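Local coordinates for protein putative alcohol dehydrogenase (Sinorhizobium meliloti, PDB 4J6F) that probably acts as an alcohol dehydrogenase of the medium-chain dehydrogenase/reductase family, using a nicotinamide cofactor to oxidise its substrate, at residues V68-N74 and K376-P381; E196-E200 and S332-R338; V233-G239 and A251-R257. All blocks are in the same frame, centred on the assembly; numbering follows the deposited sequence.

Contact 1 (V68-N74 and K376-P381); sequences VTACGMN and KLVVVP
C71 and V379 bind each other twice through the backbone, as a hydrogen-bonded antiparallel pair: V379 N gives a nearly straight bond to C71 O (2.7 Å), and C71 N returns a more bent one to V379 O (2.8 Å). Two residues on, M73 N reaches L377 O at 2.9 Å, so the ladder continues past G72, which sits opposite V378 in a non-hydrogen-bonded pair. A water takes the next rung, donating to M73 O and accepting from L377 N. The ammonium of K376 folds back over this end through a chain bent at its last three torsions. NZ makes weak bonds to M73 O (3.3 Å) and N74 OD1 (3.4 Å) and donates to a second water. Its stronger partner is D113, which forms a salt bridge with it and also accepts from N74 ND2; a long, flexible cation suits this buried place because it can reach across strand 63-72 to an acid at the start of strand 113-121.

The pairing joins strand 376-380, near the C-terminus, to strand 63-72 of the mixed sheet in the GroES-like catalytic domain. On the other edge of 63-72, T69 and A70 both face V115, a classic beta bulge.

M73, L377, V379, A70 and V378 supply the aliphatic packing. Selenomethionine M73 has CG anti to its carbonyl carbon (chi1 -41°), and an extended chi2 carries SE to 4.0 Å from both L377 CB and V379 CG2, beneath helix 361-370. Beside G72, V378 CG1 meets A70 CB at 3.7 Å, one branch of the valine against a lone methyl, with I183 touching both. At the far end side chains rest on carbonyl oxygens: P381 CG on V68 O (3.4 Å), both V380 methyls by T69 O.

Contact 2 (E196-E200 and S332-R338); sequences ERMLE and SRADFRR
E196 meets R338 where helix 189-201 passes helix 333-344, the two short segments running at 114° to each other with axes 10.3 Å apart, held by a salt-bridge network of five side chains. R338 turns its NE edge to E196, and NE and NH2 both donate to the single oxygen OE1, each at 2.9 Å. That oxygen lies in the guanidinium plane, although the carboxylate is turned 79° from it.

R197, next along, bends its chain at chi2 and chi3 to bring NE to D335 OD2 at 3.1 Å, on the syn side of that carboxylate. Its NH2 end passes near S332 CB.

One turn after E196, E200 carries its carboxylate nearly parallel to the R338 guanidinium, 17° between planes. E200 OE1 is 3.4 Å from R338 NH2 but well out of the guanidinium plane, so charge alone pairs them, and E200 OE2 has its firmer salt bridge with R230. R338 NH2 also forms a salt bridge with D335 OD1 (2.7 Å), its hydrogen bond weak. Were R338 an alanine, E196 OE1 would probably lose the two N-H groups that hold it, with less positive charge to offset three crowded acids.

D335 suits its place because it works in two directions. It forms a capping box with S332 at the helix start: S332 OG accepts from D335 N, and S332 N donates to D335 OD2 at 2.9 Å, on the anti side of the carboxylate.

Contact 3 (V233-G239 and A251-R257); sequences VPIAVAG and AQAVVTR
A236 and V255 lie at the tight middle of this pairing, where the strands run parallel and the bonds alternate from side to side: V255 N donates to A236 O, and A238 N to V255 O, both at 2.9 Å and nearly straight. The ladder extends both ways, to Q252 N on P234 O (2.8 Å) and R257 N on A238 O (3.0 Å). Alanines at 236 and 238 keep their face of the sheet low, and M246 of helix 243-248 packs on A236, A238 and V254. A236 CB is 4.0 Å from A251 CB. V254 places CG1 anti to its backbone N (chi1 -172°), and this methyl reaches A238 CB at 3.9 Å. On the reverse face V255, I235 and A253 pack against helix 262-270, while V237 meets L211.

The exposed side chains of Q252 and R257 are held more loosely. Q252 rests the aliphatic part of its chain on V233, CB to CG1 3.5 Å, then turns at chi2 to send its amide away, where OE1 accepts from R228. R257 has one guanidinium face over A238 C, but it is poorly ordered and its position is uncertain. T256 keeps its hydroxyl for E243.

Strand 253-256 is one of the two outermost strands, within this chain, of the six-stranded parallel sheet, and helix 243-248 returns the chain to it from 233-238. This beta-alpha-beta crossover belongs to a Rossmann fold; in dinucleotide-binding relatives the end of the second strand, here near G239, lies beside the adenosine part of the cofactor.

Contact 1 is the most buried of the three, a water-assisted antiparallel pairing in the catalytic domain; contact 3 also rests on backbone ladders, but its strands run parallel at the edge of the Rossmann sheet, with ends that meet solvent. Contact 2 is only partly buried and uses side-chain charge where the others use main-chain bonds, because the backbone groups inside a helix are largely paired with each other. The contacts share no residues and do not touch: contacts 2 and 3 come nearest, about 8 Å between closest atoms, and the centres of contacts 1 and 2 are about 22 Å apart. Contact 1 joins widely separated parts of the sequence, contact 3 close neighbours.

Contact 1 (V68-N74 and K376-P381)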
ATOM      1  N   VAL A  68      -2.492 -34.869 -19.602  1.00 28.34           N
ATOM      2  CA  VAL A  68      -3.358 -34.083 -18.720  1.00 27.41           C
ATOM      3  C   VAL A  68      -4.586 -34.866 -18.314  1.00 28.04           C
ATOM      4  O   VAL A  68      -5.268 -35.435 -19.149  1.00 28.92           O
ATOM      5  CB  VAL A  68      -3.837 -32.772 -19.363  1.00 26.99           C
ATOM      6  CG1 VAL A  68      -4.403 -31.847 -18.297  1.00 25.44           C
ATOM      7  CG2 VAL A  68      -2.707 -32.089 -20.117  1.00 27.66           C
ATOM      8  N   THR A  69      -4.872 -34.889 -17.023  1.00 28.76           N
ATOM      9  CA  THR A  69      -6.033 -35.623 -16.554  1.00 30.32           C
ATOM     10  C   THR A  69      -7.096 -34.682 -16.034  1.00 30.61           C
ATOM     11  O   THR A  69      -8.285 -35.024 -16.066  1.00 31.23           O
ATOM     12  CB  THR A  69      -5.651 -36.663 -15.507  1.00 31.79           C
ATOM     13  OG1 THR A  69      -4.828 -36.038 -14.515  1.00 34.26           O
ATOM     14  CG2 THR A  69      -4.878 -37.821 -16.177  1.00 30.81           C
ATOM     15  N   ALA A  70      -6.655 -33.493 -15.595  1.00 29.55           N
ATOM     16  CA  ALA A  70      -7.527 -32.425 -15.072  1.00 28.83           C
ATOM     17  C   ALA A  70      -6.853 -31.059 -15.189  1.00 30.49           C
ATOM     18  O   ALA A  70      -5.631 -30.970 -15.118  1.00 33.89           O
ATOM     19  CB  ALA A  70      -7.895 -32.696 -13.617  1.00 26.89           C
ATOM     20  N   CYS A  71      -7.649 -30.004 -15.371  1.00 29.54           N
ATOM     21  CA  CYS A  71      -7.146 -28.625 -15.369  1.00 29.89           C
ATOM     22  C   CYS A  71      -8.188 -27.634 -14.838  1.00 29.41           C
ATOM     23  O   CYS A  71      -9.295 -27.542 -15.374  1.00 30.60           O
ATOM     24  CB  CYS A  71      -6.695 -28.191 -16.767  1.00 30.52           C
ATOM     25  SG  CYS A  71      -5.795 -26.616 -16.732  1.00 31.74           S
ATOM     26  N   GLY A  72      -7.825 -26.879 -13.807  1.00 26.83           N
ATOM     27  CA  GLY A  72      -8.782 -26.012 -13.134  1.00 27.67           C
ATOM     28  C   GLY A  72      -8.880 -24.651 -13.778  1.00 29.29           C
ATOM     29  O   GLY A  72      -7.881 -24.124 -14.241  1.00 29.70           O
HETATM   30  N   MSE A  73     -10.084 -24.079 -13.788  1.00 30.77           N
HETATM   31  CA  MSE A  73     -10.336 -22.768 -14.413  1.00 30.12           C
HETATM   32  C   MSE A  73     -10.109 -21.608 -13.464  1.00 29.89           C
HETATM   33  O   MSE A  73     -10.398 -21.697 -12.270  1.00 29.99           O
HETATM   34  CB  MSE A  73     -11.764 -22.699 -14.934  1.00 30.17           C
HETATM   35  CG  MSE A  73     -12.204 -23.998 -15.593  1.00 33.36           C
HETATM   36 SE   MSE A  73     -13.954 -23.696 -16.459  1.00 40.52          SE
HETATM   37  CE  MSE A  73     -13.380 -22.648 -18.032  1.00 38.91           C
ATOM     38  N   ASN A  74      -9.589 -20.505 -14.004  1.00 28.77           N
ATOM     39  CA  ASN A  74      -9.309 -19.286 -13.242  1.00 27.02           C
ATOM     40  C   ASN A  74      -9.725 -18.012 -13.976  1.00 26.84           C
ATOM     41  O   ASN A  74      -9.843 -17.995 -15.202  1.00 26.39           O
ATOM     42  CB  ASN A  74      -7.819 -19.212 -12.922  1.00 26.97           C
ATOM     43  CG  ASN A  74      -7.384 -20.313 -12.001  1.00 29.16           C
ATOM     44  OD1 ASN A  74      -7.700 -20.317 -10.806  1.00 30.06           O
ATOM     45  ND2 ASN A  74      -6.678 -21.277 -12.554  1.00 30.65           N
ATOM     46  N   LYS A 376     -14.069 -24.349  -7.202  1.00 44.48           N
ATOM     47  CA  LYS A 376     -13.483 -24.296  -8.528  1.00 39.68           C
ATOM     48  C   LYS A 376     -14.057 -25.287  -9.530  1.00 37.90           C
ATOM     49  O   LYS A 376     -14.470 -26.376  -9.181  1.00 36.76           O
ATOM     50  CB  LYS A 376     -11.969 -24.468  -8.425  1.00 37.33           C
ATOM     51  CG  LYS A 376     -11.387 -23.848  -7.168  1.00 38.37           C
ATOM     52  CD  LYS A 376     -10.037 -23.189  -7.386  1.00 39.00           C
ATOM     53  CE  LYS A 376      -9.932 -22.492  -8.725  1.00 42.04           C
ATOM     54  NZ  LYS A 376      -9.052 -23.251  -9.646  1.00 46.61           N
ATOM     55  N   LEU A 377     -14.069 -24.877 -10.791  1.00 36.82           N
ATOM     56  CA  LEU A 377     -14.480 -25.728 -11.899  1.00 34.29           C
ATOM     57  C   LEU A 377     -13.236 -26.354 -12.530  1.00 31.99           C
ATOM     58  O   LEU A 377     -12.181 -25.699 -12.657  1.00 30.12           O
ATOM     59  CB  LEU A 377     -15.319 -24.952 -12.918  1.00 33.24           C
ATOM     60  CG  LEU A 377     -16.586 -24.248 -12.394  1.00 34.90           C
ATOM     61  CD1 LEU A 377     -17.387 -23.663 -13.546  1.00 35.41           C
ATOM     62  CD2 LEU A 377     -17.495 -25.142 -11.555  1.00 35.60           C
ATOM     63  N   VAL A 378     -13.356 -27.635 -12.873  1.00 30.58           N
ATOM     64  CA  VAL A 378     -12.242 -28.423 -13.414  1.00 29.48           C
ATOM     65  C   VAL A 378     -12.564 -28.951 -14.815  1.00 32.15           C
ATOM     66  O   VAL A 378     -13.654 -29.502 -15.046  1.00 34.66           O
ATOM     67  CB  VAL A 378     -11.912 -29.613 -12.496  1.00 26.35           C
ATOM     68  CG1 VAL A 378     -10.735 -30.392 -13.044  1.00 24.39           C
ATOM     69  CG2 VAL A 378     -11.637 -29.119 -11.086  1.00 25.52           C
ATOM     70  N   VAL A 379     -11.620 -28.784 -15.741  1.00 30.96           N
ATOM     71  CA  VAL A 379     -11.785 -29.271 -17.114  1.00 29.46           C
ATOM     72  C   VAL A 379     -10.988 -30.555 -17.350  1.00 31.21           C
ATOM     73  O   VAL A 379      -9.781 -30.593 -17.097  1.00 31.53           O
ATOM     74  CB  VAL A 379     -11.381 -28.206 -18.135  1.00 26.42           C
ATOM     75  CG1 VAL A 379     -11.414 -28.790 -19.532  1.00 27.09           C
ATOM     76  CG2 VAL A 379     -12.315 -27.015 -18.035  1.00 25.11           C
ATOM     77  N   VAL A 380     -11.677 -31.595 -17.825  1.00 32.07           N
ATOM     78  CA  VAL A 380     -11.072 -32.905 -18.087  1.00 33.80           C
ATOM     79  C   VAL A 380     -11.055 -33.231 -19.581  1.00 34.88           C
ATOM     80  O   VAL A 380     -12.054 -33.031 -20.245  1.00 36.38           O
ATOM     81  CB  VAL A 380     -11.836 -34.005 -17.334  1.00 35.29           C
ATOM     82  CG1 VAL A 380     -11.431 -35.395 -17.820  1.00 36.18           C
ATOM     83  CG2 VAL A 380     -11.604 -33.860 -15.838  1.00 34.55           C
ATOM     84  N   PRO A 381      -9.917 -33.724 -20.116  1.00 36.93           N
ATOM     85  CA  PRO A 381      -9.882 -34.085 -21.537  1.00 39.04           C
ATOM     86  C   PRO A 381     -10.827 -35.222 -21.930  1.00 47.62           C
ATOM     87  O   PRO A 381     -10.925 -36.219 -21.208  1.00 44.78           O
ATOM     88  CB  PRO A 381      -8.426 -34.479 -21.764  1.00 35.91           C
ATOM     89  CG  PRO A 381      -7.686 -33.641 -20.773  1.00 36.71           C
ATOM     90  CD  PRO A 381      -8.556 -33.690 -19.546  1.00 36.98           C
TER
HETATM   91  O   HOH W   1     -12.730 -22.277 -11.203  1.00 26.08           O
HETATM   92  O   HOH W   2      -6.596 -22.153  -8.469  1.00 44.31           O

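Contact 2 (E196-E200 and S332-R338)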
ATOM      1  N   GLU A 196      -1.977 -17.320  -0.985  1.00 29.28           N
ATOM      2  CA  GLU A 196      -0.830 -17.314  -0.058  1.00 30.74           C
ATOM      3  C   GLU A 196      -0.013 -16.033  -0.102  1.00 30.10           C
ATOM      4  O   GLU A 196       0.289 -15.476   0.958  1.00 31.17           O
ATOM      5  CB  GLU A 196       0.117 -18.490  -0.294  1.00 34.06           C
ATOM      6  CG  GLU A 196       0.065 -19.567   0.768  1.00 40.12           C
ATOM      7  CD  GLU A 196       0.290 -19.043   2.178  1.00 44.25           C
ATOM      8  OE1 GLU A 196       1.414 -18.604   2.500  1.00 45.26           O
ATOM      9  OE2 GLU A 196      -0.664 -19.100   2.975  1.00 46.55           O
ATOM     10  N   ARG A 197       0.345 -15.579  -1.316  1.00 27.14           N
ATOM     11  CA  ARG A 197       1.209 -14.408  -1.502  1.00 24.45           C
ATOM     12  C   ARG A 197       0.543 -13.218  -0.857  1.00 24.81           C
ATOM     13  O   ARG A 197       1.173 -12.465  -0.120  1.00 23.82           O
ATOM     14  CB  ARG A 197       1.428 -14.107  -2.979  1.00 23.86           C
ATOM     15  CG  ARG A 197       2.847 -13.708  -3.391  1.00 24.92           C
ATOM     16  CD  ARG A 197       3.611 -12.878  -2.370  1.00 25.77           C
ATOM     17  NE  ARG A 197       5.020 -13.267  -2.286  1.00 27.68           N
ATOM     18  CZ  ARG A 197       6.047 -12.516  -2.682  1.00 28.64           C
ATOM     19  NH1 ARG A 197       5.847 -11.311  -3.189  1.00 29.20           N
ATOM     20  NH2 ARG A 197       7.282 -12.974  -2.567  1.00 29.08           N
HETATM   21  N   MSE A 198      -0.754 -13.077  -1.118  1.00 28.33           N
HETATM   22  CA  MSE A 198      -1.553 -11.972  -0.584  1.00 29.85           C
HETATM   23  C   MSE A 198      -1.426 -11.973   0.908  1.00 29.81           C
HETATM   24  O   MSE A 198      -1.136 -10.936   1.498  1.00 29.52           O
HETATM   25  CB  MSE A 198      -3.012 -12.106  -1.002  1.00 31.21           C
HETATM   26  CG  MSE A 198      -3.258 -11.626  -2.429  1.00 35.14           C
HETATM   27 SE   MSE A 198      -5.156 -11.932  -2.907  1.00 41.49          SE
HETATM   28  CE  MSE A 198      -6.038 -10.611  -1.747  1.00 38.97           C
ATOM     29  N   LEU A 199      -1.603 -13.140   1.527  1.00 30.52           N
ATOM     30  CA  LEU A 199      -1.541 -13.256   2.984  1.00 34.32           C
ATOM     31  C   LEU A 199      -0.138 -13.015   3.530  1.00 37.29           C
ATOM     32  O   LEU A 199       0.025 -12.579   4.671  1.00 37.60           O
ATOM     33  CB  LEU A 199      -2.084 -14.608   3.458  1.00 35.80           C
ATOM     34  CG  LEU A 199      -3.584 -14.806   3.206  1.00 37.00           C
ATOM     35  CD1 LEU A 199      -4.070 -16.131   3.763  1.00 39.68           C
ATOM     36  CD2 LEU A 199      -4.417 -13.656   3.759  1.00 35.45           C
ATOM     37  N   GLU A 200       0.866 -13.288   2.701  1.00 38.02           N
ATOM     38  CA  GLU A 200       2.258 -13.078   3.061  1.00 37.78           C
ATOM     39  C   GLU A 200       2.636 -11.585   2.944  1.00 32.19           C
ATOM     40  O   GLU A 200       3.377 -11.039   3.780  1.00 29.53           O
ATOM     41  CB  GLU A 200       3.142 -13.970   2.179  1.00 45.19           C
ATOM     42  CG  GLU A 200       4.568 -14.176   2.678  1.00 57.42           C
ATOM     43  CD  GLU A 200       4.695 -15.223   3.775  1.00 65.41           C
ATOM     44  OE1 GLU A 200       5.830 -15.710   3.960  1.00 69.22           O
ATOM     45  OE2 GLU A 200       3.689 -15.558   4.450  1.00 64.30           O
ATOM     46  N   SER A 332       5.829 -16.794  -4.775  1.00 28.92           N
ATOM     47  CA  SER A 332       7.218 -17.209  -4.864  1.00 29.87           C
ATOM     48  C   SER A 332       7.336 -18.726  -4.735  1.00 32.08           C
ATOM     49  O   SER A 332       6.398 -19.397  -4.310  1.00 32.54           O
ATOM     50  CB  SER A 332       8.007 -16.543  -3.754  1.00 28.45           C
ATOM     51  OG  SER A 332       7.726 -17.195  -2.532  1.00 28.36           O
ATOM     52  N   ARG A 333       8.503 -19.258  -5.084  1.00 33.09           N
ATOM     53  CA  ARG A 333       8.792 -20.680  -4.880  1.00 30.64           C
ATOM     54  C   ARG A 333       8.512 -21.155  -3.459  1.00 30.77           C
ATOM     55  O   ARG A 333       7.965 -22.236  -3.271  1.00 31.65           O
ATOM     56  CB  ARG A 333      10.236 -21.003  -5.257  1.00 28.02           C
ATOM     57  CG  ARG A 333      10.529 -20.828  -6.729  1.00 27.26           C
ATOM     58  CD  ARG A 333      11.975 -21.175  -7.016  1.00 29.25           C
ATOM     59  NE  ARG A 333      12.598 -20.063  -7.711  1.00 31.18           N
ATOM     60  CZ  ARG A 333      12.884 -20.057  -9.001  1.00 32.12           C
ATOM     61  NH1 ARG A 333      13.435 -18.984  -9.542  1.00 32.00           N
ATOM     62  NH2 ARG A 333      12.639 -21.129  -9.738  1.00 33.22           N
ATOM     63  N   ALA A 334       8.883 -20.353  -2.464  1.00 31.95           N
ATOM     64  CA  ALA A 334       8.675 -20.741  -1.067  1.00 33.98           C
ATOM     65  C   ALA A 334       7.194 -20.818  -0.792  1.00 37.93           C
ATOM     66  O   ALA A 334       6.738 -21.730  -0.105  1.00 43.23           O
ATOM     67  CB  ALA A 334       9.344 -19.765  -0.111  1.00 31.85           C
ATOM     68  N   ASP A 335       6.446 -19.865  -1.347  1.00 36.79           N
ATOM     69  CA  ASP A 335       4.998 -19.867  -1.232  1.00 37.66           C
ATOM     70  C   ASP A 335       4.443 -21.166  -1.803  1.00 40.57           C
ATOM     71  O   ASP A 335       3.619 -21.818  -1.166  1.00 47.28           O
ATOM     72  CB  ASP A 335       4.391 -18.635  -1.910  1.00 37.05           C
ATOM     73  CG  ASP A 335       4.844 -17.329  -1.260  1.00 41.18           C
ATOM     74  OD1 ASP A 335       5.012 -17.310  -0.023  1.00 46.08           O
ATOM     75  OD2 ASP A 335       5.047 -16.319  -1.973  1.00 40.54           O
ATOM     76  N   PHE A 336       4.930 -21.570  -2.973  1.00 37.55           N
ATOM     77  CA  PHE A 336       4.465 -22.806  -3.587  1.00 34.48           C
ATOM     78  C   PHE A 336       4.779 -24.039  -2.738  1.00 37.18           C
ATOM     79  O   PHE A 336       3.954 -24.952  -2.631  1.00 39.77           O
ATOM     80  CB  PHE A 336       5.026 -22.985  -4.993  1.00 31.49           C
ATOM     81  CG  PHE A 336       4.434 -24.161  -5.718  1.00 31.64           C
ATOM     82  CD1 PHE A 336       3.215 -24.042  -6.384  1.00 30.46           C
ATOM     83  CD2 PHE A 336       5.071 -25.398  -5.714  1.00 31.93           C
ATOM     84  CE1 PHE A 336       2.657 -25.123  -7.044  1.00 29.76           C
ATOM     85  CE2 PHE A 336       4.513 -26.483  -6.372  1.00 31.64           C
ATOM     86  CZ  PHE A 336       3.304 -26.349  -7.032  1.00 30.57           C
ATOM     87  N   ARG A 337       5.967 -24.075  -2.142  1.00 36.72           N
ATOM     88  CA  ARG A 337       6.352 -25.209  -1.312  1.00 35.39           C
ATOM     89  C   ARG A 337       5.391 -25.341  -0.137  1.00 35.82           C
ATOM     90  O   ARG A 337       4.897 -26.437   0.156  1.00 36.96           O
ATOM     91  CB  ARG A 337       7.795 -25.079  -0.854  1.00 34.54           C
ATOM     92  CG  ARG A 337       8.792 -25.740  -1.794  1.00 36.04           C
ATOM     93  CD  ARG A 337      10.216 -25.577  -1.262  1.00 39.13           C
ATOM     94  NE  ARG A 337      10.973 -24.547  -1.983  1.00 41.02           N
ATOM     95  CZ  ARG A 337      11.374 -23.386  -1.468  1.00 41.25           C
ATOM     96  NH1 ARG A 337      11.108 -23.079  -0.203  1.00 45.67           N
ATOM     97  NH2 ARG A 337      12.059 -22.530  -2.216  1.00 38.03           N
ATOM     98  N   ARG A 338       5.099 -24.204   0.493  1.00 34.94           N
ATOM     99  CA  ARG A 338       4.187 -24.144   1.623  1.00 34.68           C
ATOM    100  C   ARG A 338       2.822 -24.644   1.204  1.00 34.75           C
ATOM    101  O   ARG A 338       2.148 -25.336   1.964  1.00 36.56           O
ATOM    102  CB  ARG A 338       4.074 -22.718   2.158  1.00 33.49           C
ATOM    103  CG  ARG A 338       3.254 -22.598   3.437  1.00 35.01           C
ATOM    104  CD  ARG A 338       3.728 -21.422   4.278  1.00 38.69           C
ATOM    105  NE  ARG A 338       3.565 -20.155   3.565  1.00 40.68           N
ATOM    106  CZ  ARG A 338       4.549 -19.438   3.014  1.00 39.87           C
ATOM    107  NH1 ARG A 338       5.816 -19.827   3.087  1.00 38.19           N
ATOM    108  NH2 ARG A 338       4.253 -18.318   2.376  1.00 40.09           N
TER

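Contact 3 (V233-G239 and A251-R257)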
ATOM      1  N   VAL A 233      -8.274 -15.529  11.661  1.00 37.32           N
ATOM      2  CA  VAL A 233      -9.733 -15.584  11.689  1.00 37.35           C
ATOM      3  C   VAL A 233     -10.324 -14.867  10.460  1.00 34.18           C
ATOM      4  O   VAL A 233     -10.246 -13.637  10.353  1.00 34.70           O
ATOM      5  CB  VAL A 233     -10.295 -14.990  13.017  1.00 38.71           C
ATOM      6  CG1 VAL A 233     -11.770 -15.322  13.180  1.00 40.54           C
ATOM      7  CG2 VAL A 233      -9.524 -15.514  14.224  1.00 36.55           C
ATOM      8  N   PRO A 234     -10.899 -15.637   9.517  1.00 31.45           N
ATOM      9  CA  PRO A 234     -11.538 -15.055   8.335  1.00 30.30           C
ATOM     10  C   PRO A 234     -13.014 -14.765   8.543  1.00 29.90           C
ATOM     11  O   PRO A 234     -13.720 -15.539   9.202  1.00 28.97           O
ATOM     12  CB  PRO A 234     -11.380 -16.150   7.279  1.00 29.83           C
ATOM     13  CG  PRO A 234     -11.329 -17.424   8.058  1.00 30.18           C
ATOM     14  CD  PRO A 234     -10.892 -17.108   9.465  1.00 30.99           C
ATOM     15  N   ILE A 235     -13.461 -13.649   7.977  1.00 30.23           N
ATOM     16  CA  ILE A 235     -14.878 -13.298   7.927  1.00 32.25           C
ATOM     17  C   ILE A 235     -15.236 -13.068   6.470  1.00 32.47           C
ATOM     18  O   ILE A 235     -14.706 -12.156   5.827  1.00 35.55           O
ATOM     19  CB  ILE A 235     -15.197 -12.027   8.747  1.00 33.74           C
ATOM     20  CG1 ILE A 235     -15.014 -12.295  10.233  1.00 35.90           C
ATOM     21  CG2 ILE A 235     -16.625 -11.558   8.499  1.00 33.22           C
ATOM     22  CD1 ILE A 235     -15.064 -11.040  11.060  1.00 37.70           C
ATOM     23  N   ALA A 236     -16.133 -13.895   5.953  1.00 31.36           N
ATOM     24  CA  ALA A 236     -16.455 -13.880   4.537  1.00 29.93           C
ATOM     25  C   ALA A 236     -17.493 -12.816   4.237  1.00 31.08           C
ATOM     26  O   ALA A 236     -18.419 -12.619   5.024  1.00 32.36           O
ATOM     27  CB  ALA A 236     -16.957 -15.247   4.110  1.00 28.65           C
ATOM     28  N   VAL A 237     -17.328 -12.114   3.116  1.00 29.70           N
ATOM     29  CA  VAL A 237     -18.418 -11.302   2.577  1.00 28.93           C
ATOM     30  C   VAL A 237     -18.874 -12.077   1.384  1.00 30.65           C
ATOM     31  O   VAL A 237     -18.114 -12.220   0.424  1.00 32.13           O
ATOM     32  CB  VAL A 237     -17.990  -9.904   2.098  1.00 26.05           C
ATOM     33  CG1 VAL A 237     -19.184  -9.183   1.507  1.00 25.12           C
ATOM     34  CG2 VAL A 237     -17.395  -9.085   3.236  1.00 25.28           C
ATOM     35  N   ALA A 238     -20.098 -12.591   1.444  1.00 32.96           N
ATOM     36  CA  ALA A 238     -20.580 -13.520   0.409  1.00 36.66           C
ATOM     37  C   ALA A 238     -21.906 -13.115  -0.185  1.00 40.30           C
ATOM     38  O   ALA A 238     -22.732 -12.490   0.487  1.00 40.02           O
ATOM     39  CB  ALA A 238     -20.686 -14.940   0.959  1.00 36.18           C
ATOM     40  N   GLY A 239     -22.106 -13.505  -1.443  1.00 43.88           N
ATOM     41  CA  GLY A 239     -23.411 -13.377  -2.098  1.00 49.50           C
ATOM     42  C   GLY A 239     -24.554 -14.068  -1.362  1.00 52.74           C
ATOM     43  O   GLY A 239     -24.314 -14.985  -0.562  1.00 51.71           O
ATOM     44  N   ALA A 251     -15.050 -20.118   7.502  1.00 35.46           N
ATOM     45  CA  ALA A 251     -15.282 -18.708   7.848  1.00 34.62           C
ATOM     46  C   ALA A 251     -15.818 -18.618   9.265  1.00 38.32           C
ATOM     47  O   ALA A 251     -16.613 -19.455   9.685  1.00 41.10           O
ATOM     48  CB  ALA A 251     -16.255 -18.052   6.883  1.00 32.39           C
ATOM     49  N   GLN A 252     -15.382 -17.604   9.996  1.00 39.05           N
ATOM     50  CA  GLN A 252     -15.844 -17.389  11.358  1.00 40.70           C
ATOM     51  C   GLN A 252     -17.281 -16.894  11.355  1.00 39.09           C
ATOM     52  O   GLN A 252     -18.125 -17.411  12.056  1.00 40.10           O
ATOM     53  CB  GLN A 252     -14.928 -16.392  12.084  1.00 43.51           C
ATOM     54  CG  GLN A 252     -15.331 -16.056  13.514  1.00 47.17           C
ATOM     55  CD  GLN A 252     -15.438 -17.277  14.414  1.00 50.50           C
ATOM     56  OE1 GLN A 252     -14.773 -18.301  14.205  1.00 48.97           O
ATOM     57  NE2 GLN A 252     -16.281 -17.170  15.430  1.00 53.45           N
ATOM     58  N   ALA A 253     -17.542 -15.871  10.564  1.00 38.71           N
ATOM     59  CA  ALA A 253     -18.884 -15.362  10.382  1.00 37.74           C
ATOM     60  C   ALA A 253     -18.995 -14.915   8.941  1.00 36.76           C
ATOM     61  O   ALA A 253     -17.982 -14.667   8.262  1.00 33.49           O
ATOM     62  CB  ALA A 253     -19.146 -14.200  11.318  1.00 37.26           C
ATOM     63  N   VAL A 254     -20.233 -14.829   8.474  1.00 38.72           N
ATOM     64  CA  VAL A 254     -20.509 -14.418   7.111  1.00 38.61           C
ATOM     65  C   VAL A 254     -21.369 -13.157   7.111  1.00 37.96           C
ATOM     66  O   VAL A 254     -22.254 -12.988   7.934  1.00 39.22           O
ATOM     67  CB  VAL A 254     -21.180 -15.555   6.311  1.00 40.15           C
ATOM     68  CG1 VAL A 254     -21.300 -15.190   4.841  1.00 41.00           C
ATOM     69  CG2 VAL A 254     -20.385 -16.841   6.449  1.00 38.98           C
ATOM     70  N   VAL A 255     -21.061 -12.268   6.186  1.00 38.60           N
ATOM     71  CA  VAL A 255     -21.812 -11.056   5.955  1.00 39.81           C
ATOM     72  C   VAL A 255     -22.335 -11.161   4.516  1.00 42.19           C
ATOM     73  O   VAL A 255     -21.565 -11.385   3.580  1.00 41.58           O
ATOM     74  CB  VAL A 255     -20.904  -9.814   6.128  1.00 38.85           C
ATOM     75  CG1 VAL A 255     -21.574  -8.573   5.573  1.00 40.59           C
ATOM     76  CG2 VAL A 255     -20.524  -9.605   7.586  1.00 36.69           C
ATOM     77  N   THR A 256     -23.648 -11.035   4.351  1.00 46.95           N
ATOM     78  CA  THR A 256     -24.290 -11.098   3.038  1.00 49.06           C
ATOM     79  C   THR A 256     -24.191  -9.743   2.345  1.00 53.16           C
ATOM     80  O   THR A 256     -24.544  -8.713   2.923  1.00 54.84           O
ATOM     81  CB  THR A 256     -25.768 -11.516   3.163  1.00 50.69           C
ATOM     82  OG1 THR A 256     -25.865 -12.739   3.908  1.00 51.99           O
ATOM     83  CG2 THR A 256     -26.385 -11.714   1.797  1.00 52.41           C
ATOM     84  N   ARG A 257     -23.713  -9.743   1.107  1.00 58.64           N
ATOM     85  CA  ARG A 257     -23.445  -8.489   0.414  1.00 67.71           C
ATOM     86  C   ARG A 257     -24.706  -7.645   0.239  1.00 74.34           C
ATOM     87  O   ARG A 257     -24.674  -6.435   0.470  1.00 76.82           O
ATOM     88  CB  ARG A 257     -22.773  -8.741  -0.934  1.00 72.81           C
ATOM     89  CG  ARG A 257     -21.960  -7.560  -1.445  1.00 79.14           C
ATOM     90  CD  ARG A 257     -21.481  -7.798  -2.867  1.00 90.11           C
ATOM     91  NE  ARG A 257     -20.509  -8.893  -2.982  1.00 96.93           N
ATOM     92  CZ  ARG A 257     -20.792 -10.118  -3.433  1.00 92.95           C
ATOM     93  NH1 ARG A 257     -22.032 -10.431  -3.818  1.00 82.25           N
ATOM     94  NH2 ARG A 257     -19.829 -11.036  -3.494  1.00 89.03           N
TER